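Local coordinates for hypothetical protein RBSTP0775 (PDB 1RZ3) that is of unknown function but probably acts as an ATP-dependent kinase of the phosphoribulokinase/uridine kinase family, with a P-loop NTPase fold, at residues Ser100-Leu105 with Thr119-Asp124; Phe56-His61 with Ile128-Val133; Leu93-Lys98 with Arg141-Phe146. All blocks are in the same frame, centred on the assembly; numbering follows the deposited sequence.

Contact 1: Ser100-Leu105 with Thr119-Asp124; sequences SHQLTL and TVYLSD. With CA (calcium ion), chain C.
Q102 and Y121 stand next to each other on one face of a beta hairpin, both side chains leading the same way, with the amide plane turned 67° from the ring. Q102 OE1 comes within 3.2 Å of Y121 CE1, and CB lies against CD1. CG of Q102 sits between its backbone N and carbonyl carbon (chi1 62°), and from there the chain runs out along the ring until NE2 donates to a water that is also hydrogen-bonded to Y121 OH. On the same face, at the next non-hydrogen-bonded pair, T104 and T119 cross and their OG1 atoms share a hydrogen bond of 2.9 Å. L103 and V120, the hydrogen-bonded pair between these two, exchange N-H...O bonds. They point to the other face, and L103 CD1 meets L122 CD1, from just past the strand, at 4.0 Å. Just before strand 102-105 begins and just after 119-121 ends, H101 O takes two donors, L122 N and S123 N, the latter nearly straight at 172°. S123 OG lies over one face of the H101 ring, 3.0 Å from CE1. Just beyond, D124 OD1 binds a calcium ion at 2.3 Å; two waters are among the ion's other ligands. The hydroxyl pair and the water bridge thus tie the strands on the more exposed face, while the apolar side lets the hairpin pack on 86-94 and 53-57.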
loop_
_atom_site.group_PDB
_atom_site.type_symbol
_atom_site.label_atom_id
_atom_site.label_comp_id
_atom_site.label_asym_id
_atom_site.label_seq_id
_atom_site.Cartn_x
_atom_site.Cartn_y
_atom_site.Cartn_z
ATOM N N SER A 100 10.268 1.510 -15.294
ATOM C CA SER A 100 11.600 1.304 -14.731
ATOM C C SER A 100 12.003 -0.162 -14.631
ATOM O O SER A 100 11.178 -1.031 -14.352
ATOM C CB SER A 100 11.712 1.959 -13.353
ATOM O OG SER A 100 11.733 3.375 -13.472
ATOM N N HIS A 101 13.286 -0.431 -14.855
ATOM C CA HIS A 101 13.797 -1.795 -14.790
ATOM C C HIS A 101 13.974 -2.232 -13.335
ATOM O O HIS A 101 13.675 -3.367 -12.963
ATOM C CB HIS A 101 15.144 -1.879 -15.509
ATOM C CG HIS A 101 15.713 -3.262 -15.563
ATOM N ND1 HIS A 101 15.212 -4.242 -16.393
ATOM C CD2 HIS A 101 16.743 -3.828 -14.891
ATOM C CE1 HIS A 101 15.914 -5.350 -16.234
ATOM N NE2 HIS A 101 16.848 -5.126 -15.329
ATOM N N GLN A 102 14.452 -1.314 -12.510
ATOM C CA GLN A 102 14.689 -1.618 -11.108
ATOM C C GLN A 102 14.597 -0.340 -10.297
ATOM O O GLN A 102 14.681 0.758 -10.849
ATOM C CB GLN A 102 16.083 -2.222 -10.947
ATOM C CG GLN A 102 17.196 -1.269 -11.375
ATOM C CD GLN A 102 18.536 -1.952 -11.527
ATOM O OE1 GLN A 102 18.753 -2.716 -12.468
ATOM N NE2 GLN A 102 19.445 -1.685 -10.599
ATOM N N LEU A 103 14.429 -0.490 -8.990
ATOM C CA LEU A 103 14.340 0.653 -8.093
ATOM C C LEU A 103 15.189 0.402 -6.859
ATOM O O LEU A 103 15.178 -0.696 -6.301
ATOM C CB LEU A 103 12.893 0.881 -7.646
ATOM C CG LEU A 103 11.839 1.146 -8.718
ATOM C CD1 LEU A 103 10.478 1.265 -8.063
ATOM C CD2 LEU A 103 12.184 2.416 -9.477
ATOM N N THR A 104 15.928 1.425 -6.445
ATOM C CA THR A 104 16.745 1.341 -5.245
ATOM C C THR A 104 16.094 2.333 -4.287
ATOM O O THR A 104 16.050 3.535 -4.547
ATOM C CB THR A 104 18.199 1.730 -5.527
ATOM O OG1 THR A 104 18.770 0.778 -6.436
ATOM C CG2 THR A 104 19.008 1.733 -4.238
ATOM N N LEU A 105 15.565 1.812 -3.190
ATOM C CA LEU A 105 14.857 2.635 -2.224
ATOM C C LEU A 105 15.355 2.427 -0.804
ATOM O O LEU A 105 15.938 1.387 -0.480
ATOM C CB LEU A 105 13.368 2.285 -2.253
ATOM C CG LEU A 105 12.639 2.233 -3.597
ATOM C CD1 LEU A 105 11.350 1.442 -3.448
ATOM C CD2 LEU A 105 12.356 3.640 -4.085
ATOM N N THR A 119 17.575 -2.882 -3.327
ATOM C CA THR A 119 17.072 -2.816 -4.689
ATOM C C THR A 119 15.967 -3.821 -4.985
ATOM O O THR A 119 16.011 -4.963 -4.532
ATOM C CB THR A 119 18.235 -3.025 -5.686
ATOM O OG1 THR A 119 19.198 -1.976 -5.508
ATOM C CG2 THR A 119 17.730 -3.014 -7.126
ATOM N N VAL A 120 14.966 -3.375 -5.736
ATOM C CA VAL A 120 13.868 -4.238 -6.136
ATOM C C VAL A 120 13.817 -4.215 -7.660
ATOM O O VAL A 120 13.776 -3.150 -8.272
ATOM C CB VAL A 120 12.503 -3.753 -5.578
ATOM C CG1 VAL A 120 11.380 -4.646 -6.106
ATOM C CG2 VAL A 120 12.519 -3.796 -4.062
ATOM N N TYR A 121 13.839 -5.390 -8.274
ATOM C CA TYR A 121 13.795 -5.474 -9.730
ATOM C C TYR A 121 12.369 -5.644 -10.233
ATOM O O TYR A 121 11.650 -6.545 -9.793
ATOM C CB TYR A 121 14.661 -6.642 -10.208
ATOM C CG TYR A 121 16.134 -6.380 -10.022
ATOM C CD1 TYR A 121 16.876 -5.740 -11.014
ATOM C CD2 TYR A 121 16.774 -6.720 -8.829
ATOM C CE1 TYR A 121 18.223 -5.440 -10.826
ATOM C CE2 TYR A 121 18.119 -6.426 -8.628
ATOM C CZ TYR A 121 18.838 -5.784 -9.632
ATOM O OH TYR A 121 20.169 -5.483 -9.439
ATOM N N LEU A 122 11.968 -4.765 -11.147
ATOM C CA LEU A 122 10.638 -4.806 -11.740
ATOM C C LEU A 122 10.705 -5.596 -13.038
ATOM O O LEU A 122 9.794 -6.356 -13.369
ATOM C CB LEU A 122 10.147 -3.384 -12.023
ATOM C CG LEU A 122 10.063 -2.486 -10.783
ATOM C CD1 LEU A 122 9.454 -1.139 -11.157
ATOM C CD2 LEU A 122 9.218 -3.174 -9.724
ATOM N N SER A 123 11.804 -5.391 -13.761
ATOM C CA SER A 123 12.091 -6.053 -15.030
ATOM C C SER A 123 10.891 -6.599 -15.795
ATOM O O SER A 123 10.090 -5.826 -16.317
ATOM C CB SER A 123 13.113 -7.169 -14.805
ATOM O OG SER A 123 14.253 -6.670 -14.126
ATOM N N ASP A 124 10.751 -7.922 -15.867
ATOM C CA ASP A 124 9.639 -8.489 -16.621
ATOM C C ASP A 124 8.424 -8.902 -15.790
ATOM O O ASP A 124 7.715 -9.850 -16.136
ATOM C CB ASP A 124 10.127 -9.667 -17.487
ATOM C CG ASP A 124 10.502 -10.886 -16.669
ATOM O OD1 ASP A 124 10.948 -10.718 -15.518
ATOM O OD2 ASP A 124 10.366 -12.014 -17.186
HETATM CA CA CA C . 11.735 -12.053 -13.789
HETATM O O HOH W 1 21.650 -3.951 -11.243
HETATM O O HOH W 2 9.401 -12.917 -14.365
HETATM O O HOH W 3 13.642 -13.437 -14.150
#

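Contact 2: Phe56-His61 with Ile128-Val133; sequences FHMDDH and IMIEGV
H57 and E131 face each other across two neighbouring parallel strands of the P-loop NTPase-type sheet, near the ends of 53-57 and 127-132. From CB, E131 first places CG between its backbone N and carbonyl carbon (chi1 64°), where CG lies 3.4 Å from H57 ND1 and also near F56 O. The chain then bends at chi2, bringing CD round to the imidazole. At the tip, OE2 accepts a 2.6 Å hydrogen bond from H57 ND1, through its anti lone pair and in the plane of the ring, while the carboxylate is turned 71° from that ring. OE2 is also hydrogen-bonded to T36 OG1, in what is probably the Walker A motif, and to a water that takes the N-H of D59, so three partners, H57, T36 and the water, gather on one oxygen. An alanine here in place of H57 would remove the ring donor, and the E131 carboxylate, left with T36 and the water, would probably be freer to turn. On the opposite face of the sheet the contact is apolar: I128 CG2 meets the F56 ring at its edge, 3.8 Å from CD2. Backbone bonds from F56 N to M129 O, E131 N to F56 O and M58 N to E131 O set the parallel register. After them segment 56-61 turns into a short 3-10 stretch, and the bent selenomethionine M58 brings its SE to 3.7 Å from I130 CG2.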
loop_
_atom_site.group_PDB
_atom_site.type_symbol
_atom_site.label_atom_id
_atom_site.label_comp_id
_atom_site.label_asym_id
_atom_site.label_seq_id
_atom_site.Cartn_x
_atom_site.Cartn_y
_atom_site.Cartn_z
ATOM N N PHE A 56 5.389 -4.598 -3.018
ATOM C CA PHE A 56 5.919 -3.490 -2.219
ATOM C C PHE A 56 5.018 -3.353 -0.999
ATOM O O PHE A 56 3.806 -3.556 -1.095
ATOM C CB PHE A 56 5.895 -2.176 -3.011
ATOM C CG PHE A 56 6.959 -2.081 -4.065
ATOM C CD1 PHE A 56 8.246 -1.674 -3.736
ATOM C CD2 PHE A 56 6.676 -2.412 -5.385
ATOM C CE1 PHE A 56 9.244 -1.596 -4.714
ATOM C CE2 PHE A 56 7.663 -2.338 -6.368
ATOM C CZ PHE A 56 8.947 -1.930 -6.032
ATOM N N HIS A 57 5.612 -3.012 0.142
ATOM C CA HIS A 57 4.870 -2.846 1.389
ATOM C C HIS A 57 5.165 -1.423 1.854
ATOM O O HIS A 57 6.294 -1.118 2.233
ATOM C CB HIS A 57 5.367 -3.858 2.426
ATOM C CG HIS A 57 5.219 -5.286 1.998
ATOM N ND1 HIS A 57 4.036 -5.981 2.122
ATOM C CD2 HIS A 57 6.103 -6.144 1.435
ATOM C CE1 HIS A 57 4.196 -7.207 1.654
ATOM N NE2 HIS A 57 5.441 -7.331 1.231
HETATM N N MSE A 58 4.158 -0.556 1.837
HETATM C CA MSE A 58 4.386 0.842 2.200
HETATM C C MSE A 58 4.956 1.118 3.582
HETATM O O MSE A 58 5.591 2.154 3.781
HETATM C CB MSE A 58 3.117 1.667 1.989
HETATM C CG MSE A 58 2.645 1.705 0.535
HETATM SE SE MSE A 58 4.036 2.097 -0.757
HETATM C CE MSE A 58 4.444 3.906 -0.209
ATOM N N ASP A 59 4.747 0.218 4.539
ATOM C CA ASP A 59 5.310 0.439 5.872
ATOM C C ASP A 59 6.837 0.364 5.830
ATOM O O ASP A 59 7.508 0.799 6.766
ATOM C CB ASP A 59 4.773 -0.577 6.880
ATOM C CG ASP A 59 3.313 -0.346 7.215
ATOM O OD1 ASP A 59 2.915 0.833 7.355
ATOM O OD2 ASP A 59 2.565 -1.339 7.346
ATOM N N ASP A 60 7.381 -0.194 4.750
ATOM C CA ASP A 60 8.834 -0.285 4.589
ATOM C C ASP A 60 9.391 1.081 4.204
ATOM O O ASP A 60 10.584 1.349 4.375
ATOM C CB ASP A 60 9.231 -1.232 3.440
ATOM C CG ASP A 60 9.004 -2.699 3.754
ATOM O OD1 ASP A 60 9.092 -3.086 4.933
ATOM O OD2 ASP A 60 8.763 -3.470 2.799
ATOM N N HIS A 61 8.532 1.954 3.687
ATOM C CA HIS A 61 9.021 3.234 3.194
ATOM C C HIS A 61 8.623 4.502 3.930
ATOM O O HIS A 61 8.367 5.537 3.310
ATOM C CB HIS A 61 8.650 3.341 1.716
ATOM C CG HIS A 61 9.000 2.116 0.931
ATOM N ND1 HIS A 61 10.303 1.702 0.744
ATOM C CD2 HIS A 61 8.220 1.176 0.347
ATOM C CE1 HIS A 61 10.308 0.558 0.082
ATOM N NE2 HIS A 61 9.058 0.217 -0.172
ATOM N N ILE A 128 2.528 -5.580 -10.506
ATOM C CA ILE A 128 3.220 -4.978 -9.380
ATOM C C ILE A 128 2.135 -4.812 -8.329
ATOM O O ILE A 128 1.090 -4.217 -8.603
ATOM C CB ILE A 128 3.781 -3.575 -9.721
ATOM C CG1 ILE A 128 4.716 -3.658 -10.934
ATOM C CG2 ILE A 128 4.500 -2.995 -8.495
ATOM C CD1 ILE A 128 5.846 -4.639 -10.771
HETATM N N MSE A 129 2.364 -5.342 -7.136
HETATM C CA MSE A 129 1.369 -5.226 -6.080
HETATM C C MSE A 129 1.888 -4.379 -4.931
HETATM O O MSE A 129 2.970 -4.626 -4.401
HETATM C CB MSE A 129 0.972 -6.604 -5.565
HETATM C CG MSE A 129 -0.197 -6.555 -4.605
HETATM SE SE MSE A 129 -0.633 -8.301 -3.975
HETATM C CE MSE A 129 -1.460 -9.004 -5.575
ATOM N N ILE A 130 1.103 -3.378 -4.556
ATOM C CA ILE A 130 1.461 -2.465 -3.481
ATOM C C ILE A 130 0.382 -2.491 -2.403
ATOM O O ILE A 130 -0.801 -2.320 -2.702
ATOM C CB ILE A 130 1.599 -1.023 -4.027
ATOM C CG1 ILE A 130 2.632 -1.007 -5.161
ATOM C CG2 ILE A 130 1.995 -0.066 -2.908
ATOM C CD1 ILE A 130 2.758 0.318 -5.870
ATOM N N GLU A 131 0.786 -2.722 -1.154
ATOM C CA GLU A 131 -0.166 -2.744 -0.051
ATOM C C GLU A 131 0.262 -1.744 1.011
ATOM O O GLU A 131 1.453 -1.579 1.273
ATOM C CB GLU A 131 -0.262 -4.153 0.561
ATOM C CG GLU A 131 1.014 -4.679 1.212
ATOM C CD GLU A 131 1.124 -4.333 2.691
ATOM O OE1 GLU A 131 0.229 -3.635 3.220
ATOM O OE2 GLU A 131 2.111 -4.766 3.325
ATOM N N GLY A 132 -0.714 -1.066 1.608
ATOM C CA GLY A 132 -0.403 -0.095 2.643
ATOM C C GLY A 132 -1.602 0.747 3.010
ATOM O O GLY A 132 -2.673 0.605 2.424
ATOM N N VAL A 133 -1.432 1.625 3.990
ATOM C CA VAL A 133 -2.520 2.497 4.400
ATOM C C VAL A 133 -2.475 3.784 3.580
ATOM O O VAL A 133 -1.407 4.196 3.114
ATOM C CB VAL A 133 -2.420 2.844 5.907
ATOM C CG1 VAL A 133 -1.119 3.564 6.190
ATOM C CG2 VAL A 133 -3.605 3.691 6.326
HETATM O O HOH W 4 2.795 -2.076 4.644
#

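Contact 3: Leu93-Lys98 with Arg141-Phe146; sequences LFRQLK and RPFFDF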
loop_
_atom_site.group_PDB
_atom_site.type_symbol
_atom_site.label_atom_id
_atom_site.label_comp_id
_atom_site.label_asym_id
_atom_site.label_seq_id
_atom_site.Cartn_x
_atom_site.Cartn_y
_atom_site.Cartn_z
ATOM N N LEU A 93 8.995 6.164 -6.797
ATOM C CA LEU A 93 8.347 4.862 -6.809
ATOM C C LEU A 93 7.155 4.778 -7.762
ATOM O O LEU A 93 7.219 4.119 -8.800
ATOM C CB LEU A 93 7.898 4.473 -5.391
ATOM C CG LEU A 93 7.134 3.150 -5.226
ATOM C CD1 LEU A 93 7.979 1.996 -5.721
ATOM C CD2 LEU A 93 6.778 2.948 -3.757
ATOM N N PHE A 94 6.072 5.459 -7.414
ATOM C CA PHE A 94 4.858 5.397 -8.216
ATOM C C PHE A 94 4.984 5.754 -9.693
ATOM O O PHE A 94 4.494 5.007 -10.541
ATOM C CB PHE A 94 3.760 6.220 -7.534
ATOM C CG PHE A 94 3.325 5.634 -6.216
ATOM C CD1 PHE A 94 2.502 4.510 -6.178
ATOM C CD2 PHE A 94 3.801 6.154 -5.018
ATOM C CE1 PHE A 94 2.163 3.913 -4.963
ATOM C CE2 PHE A 94 3.470 5.566 -3.798
ATOM C CZ PHE A 94 2.648 4.442 -3.772
ATOM N N ARG A 95 5.645 6.864 -10.010
ATOM C CA ARG A 95 5.807 7.265 -11.413
ATOM C C ARG A 95 6.680 6.283 -12.191
ATOM O O ARG A 95 6.625 6.229 -13.420
ATOM C CB ARG A 95 6.450 8.655 -11.516
ATOM C CG ARG A 95 5.564 9.818 -11.125
ATOM C CD ARG A 95 6.277 11.147 -11.378
ATOM N NE ARG A 95 5.460 12.294 -10.988
ATOM C CZ ARG A 95 5.854 13.563 -11.080
ATOM N NH1 ARG A 95 7.058 13.854 -11.555
ATOM N NH2 ARG A 95 5.045 14.540 -10.691
ATOM N N GLN A 96 7.484 5.512 -11.469
ATOM C CA GLN A 96 8.408 4.556 -12.083
ATOM C C GLN A 96 7.880 3.131 -12.267
ATOM O O GLN A 96 8.511 2.318 -12.944
ATOM C CB GLN A 96 9.684 4.480 -11.239
ATOM C CG GLN A 96 10.310 5.824 -10.928
ATOM C CD GLN A 96 10.776 6.538 -12.173
ATOM O OE1 GLN A 96 11.577 6.005 -12.942
ATOM N NE2 GLN A 96 10.278 7.751 -12.385
ATOM N N LEU A 97 6.736 2.821 -11.670
ATOM C CA LEU A 97 6.192 1.465 -11.751
ATOM C C LEU A 97 5.965 0.899 -13.150
ATOM O O LEU A 97 6.199 -0.287 -13.390
ATOM C CB LEU A 97 4.888 1.377 -10.956
ATOM C CG LEU A 97 5.008 1.681 -9.459
ATOM C CD1 LEU A 97 3.638 1.577 -8.814
ATOM C CD2 LEU A 97 5.982 0.722 -8.803
ATOM N N LYS A 98 5.521 1.735 -14.078
ATOM C CA LYS A 98 5.242 1.256 -15.423
ATOM C C LYS A 98 6.425 0.934 -16.326
ATOM O O LYS A 98 6.347 -0.006 -17.120
ATOM C CB LYS A 98 4.324 2.242 -16.154
ATOM C CG LYS A 98 2.842 2.020 -15.903
ATOM C CD LYS A 98 2.394 0.676 -16.465
ATOM C CE LYS A 98 0.889 0.498 -16.360
ATOM N NZ LYS A 98 0.410 0.555 -14.963
ATOM N N ARG A 141 -2.930 7.803 -6.587
ATOM C CA ARG A 141 -4.051 7.222 -7.341
ATOM C C ARG A 141 -3.876 6.971 -8.843
ATOM O O ARG A 141 -4.194 5.886 -9.341
ATOM C CB ARG A 141 -5.306 8.099 -7.193
ATOM C CG ARG A 141 -5.973 8.076 -5.853
ATOM C CD ARG A 141 -7.460 8.428 -6.004
ATOM N NE ARG A 141 -7.725 9.819 -6.381
ATOM C CZ ARG A 141 -7.815 10.828 -5.517
ATOM N NH1 ARG A 141 -7.653 10.611 -4.222
ATOM N NH2 ARG A 141 -8.099 12.052 -5.944
ATOM N N PRO A 142 -3.388 7.974 -9.589
ATOM C CA PRO A 142 -3.213 7.814 -11.036
ATOM C C PRO A 142 -2.348 6.647 -11.476
ATOM O O PRO A 142 -2.443 6.203 -12.612
ATOM C CB PRO A 142 -2.601 9.148 -11.471
ATOM C CG PRO A 142 -2.985 10.108 -10.366
ATOM C CD PRO A 142 -2.845 9.267 -9.136
ATOM N N PHE A 143 -1.513 6.142 -10.577
ATOM C CA PHE A 143 -0.604 5.066 -10.946
ATOM C C PHE A 143 -1.063 3.647 -10.650
ATOM O O PHE A 143 -0.307 2.696 -10.864
ATOM C CB PHE A 143 0.761 5.351 -10.316
ATOM C CG PHE A 143 1.304 6.700 -10.692
ATOM C CD1 PHE A 143 1.736 6.947 -11.990
ATOM C CD2 PHE A 143 1.293 7.751 -9.778
ATOM C CE1 PHE A 143 2.142 8.223 -12.379
ATOM C CE2 PHE A 143 1.695 9.031 -10.156
ATOM C CZ PHE A 143 2.119 9.266 -11.461
ATOM N N PHE A 144 -2.298 3.503 -10.171
ATOM C CA PHE A 144 -2.872 2.186 -9.881
ATOM C C PHE A 144 -3.888 1.827 -10.958
ATOM O O PHE A 144 -4.718 2.656 -11.334
ATOM C CB PHE A 144 -3.601 2.186 -8.529
ATOM C CG PHE A 144 -2.690 2.215 -7.341
ATOM C CD1 PHE A 144 -2.033 1.062 -6.927
ATOM C CD2 PHE A 144 -2.492 3.393 -6.630
ATOM C CE1 PHE A 144 -1.186 1.083 -5.815
ATOM C CE2 PHE A 144 -1.649 3.425 -5.518
ATOM C CZ PHE A 144 -0.995 2.265 -5.112
ATOM N N ASP A 145 -3.828 0.594 -11.452
ATOM C CA ASP A 145 -4.779 0.135 -12.460
ATOM C C ASP A 145 -5.972 -0.496 -11.768
ATOM O O ASP A 145 -7.075 -0.527 -12.305
ATOM C CB ASP A 145 -4.149 -0.920 -13.370
ATOM C CG ASP A 145 -3.084 -0.347 -14.263
ATOM O OD1 ASP A 145 -3.423 0.530 -15.086
ATOM O OD2 ASP A 145 -1.915 -0.765 -14.135
ATOM N N PHE A 146 -5.743 -0.994 -10.561
ATOM C CA PHE A 146 -6.790 -1.683 -9.823
ATOM C C PHE A 146 -6.506 -1.555 -8.337
ATOM O O PHE A 146 -5.383 -1.802 -7.896
ATOM C CB PHE A 146 -6.772 -3.156 -10.236
ATOM C CG PHE A 146 -7.767 -4.018 -9.508
ATOM C CD1 PHE A 146 -9.111 -4.019 -9.876
ATOM C CD2 PHE A 146 -7.353 -4.855 -8.480
ATOM C CE1 PHE A 146 -10.025 -4.844 -9.233
ATOM C CE2 PHE A 146 -8.262 -5.687 -7.828
ATOM C CZ PHE A 146 -9.602 -5.681 -8.207
HETATM O O HOH W 5 1.376 2.964 -12.952
#
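One face of the F143 ring is covered by the backbone of F94 and R95, with R95 CA over it, 4.2 Å from the centroid in a CH-pi contact. R95 CG comes down on the far rim, 3.5 Å from F143 CZ, and F94 CB packs on the near one at CD2. The F94 ring itself leads on to F144, CE1 to CZ at 3.6 Å, the two planes inclined at 58°. At the other end of the contact K98, bent at chi2 and chi4, reaches D145 from the opposite direction, and its NZ forms a salt bridge of 2.8 Å to OD2, met on the syn side and 16° out of the carboxylate plane. A water donates to F143 O and accepts a weak bond from K98 NZ. One step further out, D145 OD2 also accepts from V24 N, which helps to hold the carboxylate in place for the lysine, and W140 stacks on the F94 ring. The contact thus joins the last part of helix 86-94 and the type I turn F94-L97 to the 3-10 segment and loop leading into strand 146-150, while F94 and F144 reach inward to I130 of strand 127-132 and F144 also touches V24 of strand 23-29.

Overall arrangement
Contact 2 is the buried one, within the parallel sheet, while contacts 1 and 3 lie at the surface. Strand 53-57 is at the outer end of the sheet, and its F56 is covered by V120 and L122 of the hairpin in contact 1 and by L93 of contact 3. L93 in turn meets L103, tying helix 86-94 to the hairpin, and I130 of contact 2 packs on F94, L97 and F144. One apolar layer therefore joins all three. Their polar chemistry differs: a histidine-carboxylate hydrogen bond to a buried glutamate in contact 2, hydroxyl, water and calcium interactions in contact 1, and a lysine-aspartate salt bridge in contact 3.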